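Local coordinates for protein alpha-amylase (Eisenia fetida, PDB 6M4K) that probably catalyses the endohydrolysis of alpha-1,4-glucosidic linkages in starch-like polysaccharides, as a calcium-binding glycoside hydrolase family 13 enzyme, at residues 103-115 / 121-133. Sequence-based numbering, arbitrary orientation. Where two conformers were deposited one is given.
With CA (calcium ion), chain B.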
loop_
_atom_site.group_PDB
_atom_site.type_symbol
_atom_site.label_atom_id
_atom_site.label_comp_id
_atom_site.label_asym_id
_atom_site.label_seq_id
_atom_site.Cartn_x
_atom_site.Cartn_y
_atom_site.Cartn_z
ATOM N N VAL A 103 8.402 -12.220 0.922
ATOM C CA VAL A 103 8.410 -12.617 2.325
ATOM C C VAL A 103 9.720 -13.356 2.577
ATOM O O VAL A 103 9.831 -14.554 2.281
ATOM C CB VAL A 103 7.188 -13.475 2.674
ATOM C CG1 VAL A 103 7.172 -13.774 4.157
ATOM C CG2 VAL A 103 5.908 -12.749 2.249
ATOM N N LEU A 104 10.716 -12.647 3.114
ATOM C CA LEU A 104 12.077 -13.165 3.238
ATOM C C LEU A 104 12.541 -13.365 4.674
ATOM O O LEU A 104 13.596 -13.979 4.887
ATOM C CB LEU A 104 13.074 -12.233 2.525
ATOM C CG LEU A 104 12.778 -11.951 1.053
ATOM C CD1 LEU A 104 13.864 -11.038 0.483
ATOM C CD2 LEU A 104 12.651 -13.217 0.220
ATOM N N ASN A 105 11.805 -12.871 5.665
ATOM C CA ASN A 105 12.273 -12.934 7.046
ATOM C C ASN A 105 12.142 -14.324 7.652
ATOM O O ASN A 105 12.898 -14.665 8.569
ATOM C CB ASN A 105 11.497 -11.925 7.893
ATOM C CG ASN A 105 11.823 -12.014 9.368
ATOM O OD1 ASN A 105 12.917 -11.654 9.811
ATOM N ND2 ASN A 105 10.857 -12.465 10.142
ATOM N N HIS A 106 11.187 -15.123 7.185
ATOM C CA HIS A 106 10.786 -16.317 7.908
ATOM C C HIS A 106 10.161 -17.294 6.935
ATOM O O HIS A 106 9.909 -16.985 5.767
ATOM C CB HIS A 106 9.794 -15.937 8.998
ATOM C CG HIS A 106 8.653 -15.107 8.500
ATOM N ND1 HIS A 106 8.609 -13.734 8.647
ATOM C CD2 HIS A 106 7.524 -15.456 7.840
ATOM C CE1 HIS A 106 7.490 -13.281 8.106
ATOM N NE2 HIS A 106 6.814 -14.304 7.608
ATOM N N MET A 107 9.933 -18.505 7.444
ATOM C CA MET A 107 9.160 -19.517 6.736
ATOM C C MET A 107 7.801 -19.678 7.417
ATOM O O MET A 107 7.020 -18.722 7.471
ATOM C CB MET A 107 9.958 -20.821 6.618
ATOM C CG MET A 107 11.238 -20.686 5.805
ATOM S SD MET A 107 11.004 -20.117 4.100
ATOM C CE MET A 107 10.361 -21.609 3.319
ATOM N N THR A 108 7.493 -20.853 7.953
ATOM C CA THR A 108 6.226 -21.053 8.644
ATOM C C THR A 108 6.415 -20.933 10.148
ATOM O O THR A 108 7.538 -20.854 10.659
ATOM C CB THR A 108 5.634 -22.437 8.346
ATOM O OG1 THR A 108 6.484 -23.455 8.913
ATOM C CG2 THR A 108 5.494 -22.651 6.859
ATOM N N GLY A 109 5.289 -20.960 10.860
ATOM C CA GLY A 109 5.295 -21.241 12.279
ATOM C C GLY A 109 5.486 -22.724 12.539
ATOM O O GLY A 109 5.910 -23.492 11.670
ATOM N N GLY A 110 5.162 -23.128 13.764
ATOM C CA GLY A 110 5.247 -24.528 14.130
ATOM C C GLY A 110 4.219 -25.382 13.411
ATOM O O GLY A 110 3.291 -24.909 12.750
ATOM N N GLY A 111 4.387 -26.694 13.558
ATOM C CA GLY A 111 3.507 -27.634 12.898
ATOM C C GLY A 111 4.049 -28.086 11.560
ATOM O O GLY A 111 5.095 -27.644 11.075
ATOM N N SER A 112 3.324 -29.011 10.945
ATOM C CA SER A 112 3.759 -29.575 9.681
ATOM C C SER A 112 2.573 -29.654 8.737
ATOM O O SER A 112 1.413 -29.587 9.149
ATOM C CB SER A 112 4.361 -30.974 9.856
ATOM O OG SER A 112 3.335 -31.915 10.148
ATOM N N GLY A 113 2.892 -29.824 7.464
ATOM C CA GLY A 113 1.870 -29.931 6.439
ATOM C C GLY A 113 2.496 -29.778 5.076
ATOM O O GLY A 113 3.675 -30.091 4.876
ATOM N N THR A 114 1.698 -29.298 4.140
ATOM C CA THR A 114 2.209 -28.969 2.825
ATOM C C THR A 114 1.803 -27.550 2.459
ATOM O O THR A 114 0.914 -26.950 3.072
ATOM C CB THR A 114 1.728 -29.959 1.763
ATOM O OG1 THR A 114 0.293 -30.037 1.785
ATOM C CG2 THR A 114 2.311 -31.352 2.025
ATOM N N GLY A 115 2.485 -27.018 1.448
ATOM C CA GLY A 115 2.181 -25.712 0.914
ATOM C C GLY A 115 1.268 -25.777 -0.297
ATOM O O GLY A 115 0.741 -26.826 -0.676
ATOM N N PHE A 121 6.325 -28.781 4.639
ATOM C CA PHE A 121 6.964 -27.933 5.634
ATOM C C PHE A 121 6.878 -28.610 6.991
ATOM O O PHE A 121 5.934 -29.353 7.274
ATOM C CB PHE A 121 6.343 -26.520 5.737
ATOM C CG PHE A 121 4.999 -26.478 6.425
ATOM C CD1 PHE A 121 3.836 -26.625 5.688
ATOM C CD2 PHE A 121 4.890 -26.255 7.793
ATOM C CE1 PHE A 121 2.598 -26.571 6.292
ATOM C CE2 PHE A 121 3.654 -26.209 8.405
ATOM C CZ PHE A 121 2.501 -26.374 7.653
ATOM N N ASP A 122 7.867 -28.337 7.835
ATOM C CA ASP A 122 7.803 -28.784 9.216
ATOM C C ASP A 122 8.506 -27.723 10.050
ATOM O O ASP A 122 9.739 -27.660 10.072
ATOM C CB ASP A 122 8.439 -30.156 9.382
ATOM C CG ASP A 122 8.108 -30.779 10.714
ATOM O OD1 ASP A 122 8.022 -30.053 11.722
ATOM O OD2 ASP A 122 7.911 -32.008 10.756
ATOM N N GLY A 123 7.714 -26.878 10.708
ATOM C CA GLY A 123 8.278 -25.873 11.582
ATOM C C GLY A 123 8.825 -26.420 12.876
ATOM O O GLY A 123 9.496 -25.686 13.606
ATOM N N ASP A 124 8.539 -27.688 13.186
ATOM C CA ASP A 124 9.087 -28.296 14.393
ATOM C C ASP A 124 10.492 -28.835 14.157
ATOM O O ASP A 124 11.354 -28.743 15.040
ATOM C CB ASP A 124 8.164 -29.410 14.885
ATOM C CG ASP A 124 6.756 -28.919 15.191
ATOM O OD1 ASP A 124 6.580 -27.716 15.474
ATOM O OD2 ASP A 124 5.819 -29.742 15.176
ATOM N N SER A 125 10.745 -29.411 12.986
ATOM C CA SER A 125 12.077 -29.883 12.637
ATOM C C SER A 125 12.832 -28.895 11.762
ATOM O O SER A 125 14.005 -29.135 11.460
ATOM C CB SER A 125 12.006 -31.248 11.944
ATOM O OG SER A 125 11.271 -31.147 10.738
ATOM N N LEU A 126 12.188 -27.781 11.368
ATOM C CA LEU A 126 12.806 -26.769 10.503
ATOM C C LEU A 126 13.226 -27.356 9.158
ATOM O O LEU A 126 14.291 -27.034 8.629
ATOM C CB LEU A 126 13.977 -26.059 11.187
ATOM C CG LEU A 126 13.726 -24.784 11.988
ATOM C CD1 LEU A 126 12.480 -24.906 12.827
ATOM C CD2 LEU A 126 14.926 -24.483 12.866
ATOM N N GLN A 127 12.388 -28.220 8.597
ATOM C CA GLN A 127 12.670 -28.865 7.320
ATOM C C GLN A 127 11.734 -28.322 6.249
ATOM O O GLN A 127 10.504 -28.436 6.370
ATOM C CB GLN A 127 12.564 -30.386 7.442
ATOM C CG GLN A 127 13.605 -30.938 8.420
ATOM C CD GLN A 127 13.659 -32.452 8.433
ATOM O OE1 GLN A 127 12.992 -33.124 7.641
ATOM N NE2 GLN A 127 14.464 -33.003 9.335
ATOM N N TYR A 128 12.323 -27.727 5.203
ATOM C CA TYR A 128 11.583 -27.156 4.077
ATOM C C TYR A 128 12.218 -27.723 2.820
ATOM O O TYR A 128 13.040 -27.063 2.171
ATOM C CB TYR A 128 11.618 -25.626 4.120
ATOM C CG TYR A 128 10.980 -25.099 5.372
ATOM C CD1 TYR A 128 11.712 -24.978 6.548
ATOM C CD2 TYR A 128 9.628 -24.764 5.399
ATOM C CE1 TYR A 128 11.136 -24.529 7.707
ATOM C CE2 TYR A 128 9.037 -24.306 6.558
ATOM C CZ TYR A 128 9.794 -24.196 7.714
ATOM O OH TYR A 128 9.231 -23.723 8.878
ATOM N N PRO A 129 11.877 -28.966 2.461
ATOM C CA PRO A 129 12.586 -29.642 1.363
ATOM C C PRO A 129 12.371 -29.018 -0.003
ATOM O O PRO A 129 13.133 -29.331 -0.925
ATOM C CB PRO A 129 12.032 -31.073 1.413
ATOM C CG PRO A 129 11.535 -31.240 2.815
ATOM C CD PRO A 129 10.999 -29.889 3.201
ATOM N N GLY A 130 11.376 -28.146 -0.169
ATOM C CA GLY A 130 11.177 -27.491 -1.449
ATOM C C GLY A 130 12.150 -26.375 -1.743
ATOM O O GLY A 130 12.182 -25.893 -2.882
ATOM N N VAL A 131 12.950 -25.971 -0.760
ATOM C CA VAL A 131 13.914 -24.887 -0.948
ATOM C C VAL A 131 15.280 -25.380 -1.472
ATOM O O VAL A 131 15.670 -24.998 -2.574
ATOM C CB VAL A 131 13.988 -23.958 0.288
ATOM C CG1 VAL A 131 15.081 -22.930 0.112
ATOM C CG2 VAL A 131 12.640 -23.288 0.540
ATOM N N PRO A 132 16.004 -26.237 -0.714
ATOM C CA PRO A 132 15.773 -26.760 0.636
ATOM C C PRO A 132 16.396 -25.883 1.734
ATOM O O PRO A 132 17.472 -25.286 1.536
ATOM C CB PRO A 132 16.478 -28.119 0.594
ATOM C CG PRO A 132 17.661 -27.866 -0.288
ATOM C CD PRO A 132 17.179 -26.882 -1.345
ATOM N N TYR A 133 15.723 -25.825 2.885
ATOM C CA TYR A 133 16.272 -25.272 4.114
ATOM C C TYR A 133 16.190 -26.329 5.206
ATOM O O TYR A 133 15.241 -27.122 5.238
ATOM C CB TYR A 133 15.435 -24.101 4.627
ATOM C CG TYR A 133 15.534 -22.758 3.917
ATOM C CD1 TYR A 133 16.757 -22.227 3.521
ATOM C CD2 TYR A 133 14.385 -21.993 3.715
ATOM C CE1 TYR A 133 16.829 -20.969 2.911
ATOM C CE2 TYR A 133 14.442 -20.741 3.114
ATOM C CZ TYR A 133 15.669 -20.241 2.721
ATOM O OH TYR A 133 15.742 -18.997 2.131
HETATM CA CA CA B . 14.559 -12.032 11.549
HETATM O O HOH W 1 15.141 -13.430 9.569
HETATM O O HOH W 2 13.010 -11.542 13.540
HETATM O O HOH W 3 16.976 -11.635 10.976
#
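Gly113 and Phe121 form the hydrogen-bonded pair of a short antiparallel hairpin: Phe121 N donates to Gly113 O at 3.0 Å, and Gly113 N returns a bond to Phe121 O. Ser112 and Asp122 follow as a non-hydrogen-bonded pair, and beyond them Gly123 N meets Gly111 O at 2.8 Å. With CG set between backbone N and carbonyl carbon (chi1 74°), the Phe121 ring lies beneath the Ser112-Gly113 peptide, while Thr108 CG2 approaches its opposite face. Gly111 N comes from above the Asp124 carboxylate plane to give OD1 a nearly straight bond (175°). Tyr128 OH donates to Thr108 OG1 (2.8 Å), which lies at the ring edge and itself donates to Gly109 O. Over that tyrosine's face sits Met107 CB; the methionine chain, folded back on itself (chi2 -59°), brings Met107 SD to the ring edge of Tyr133, 3.6 Å from Tyr133 CE2, a Met-aromatic contact. A leucine in place of Tyr128 would probably leave Thr108 OG1 without its donor and Met107 CB without a ring face. Val131 and Tyr133 rest on helix 176-192; the hairpin belongs to the excursion after barrel strand 97-102, domain B of family 13 amylases, where Asn105 joins Arg161, Asp170 and His204 on calcium.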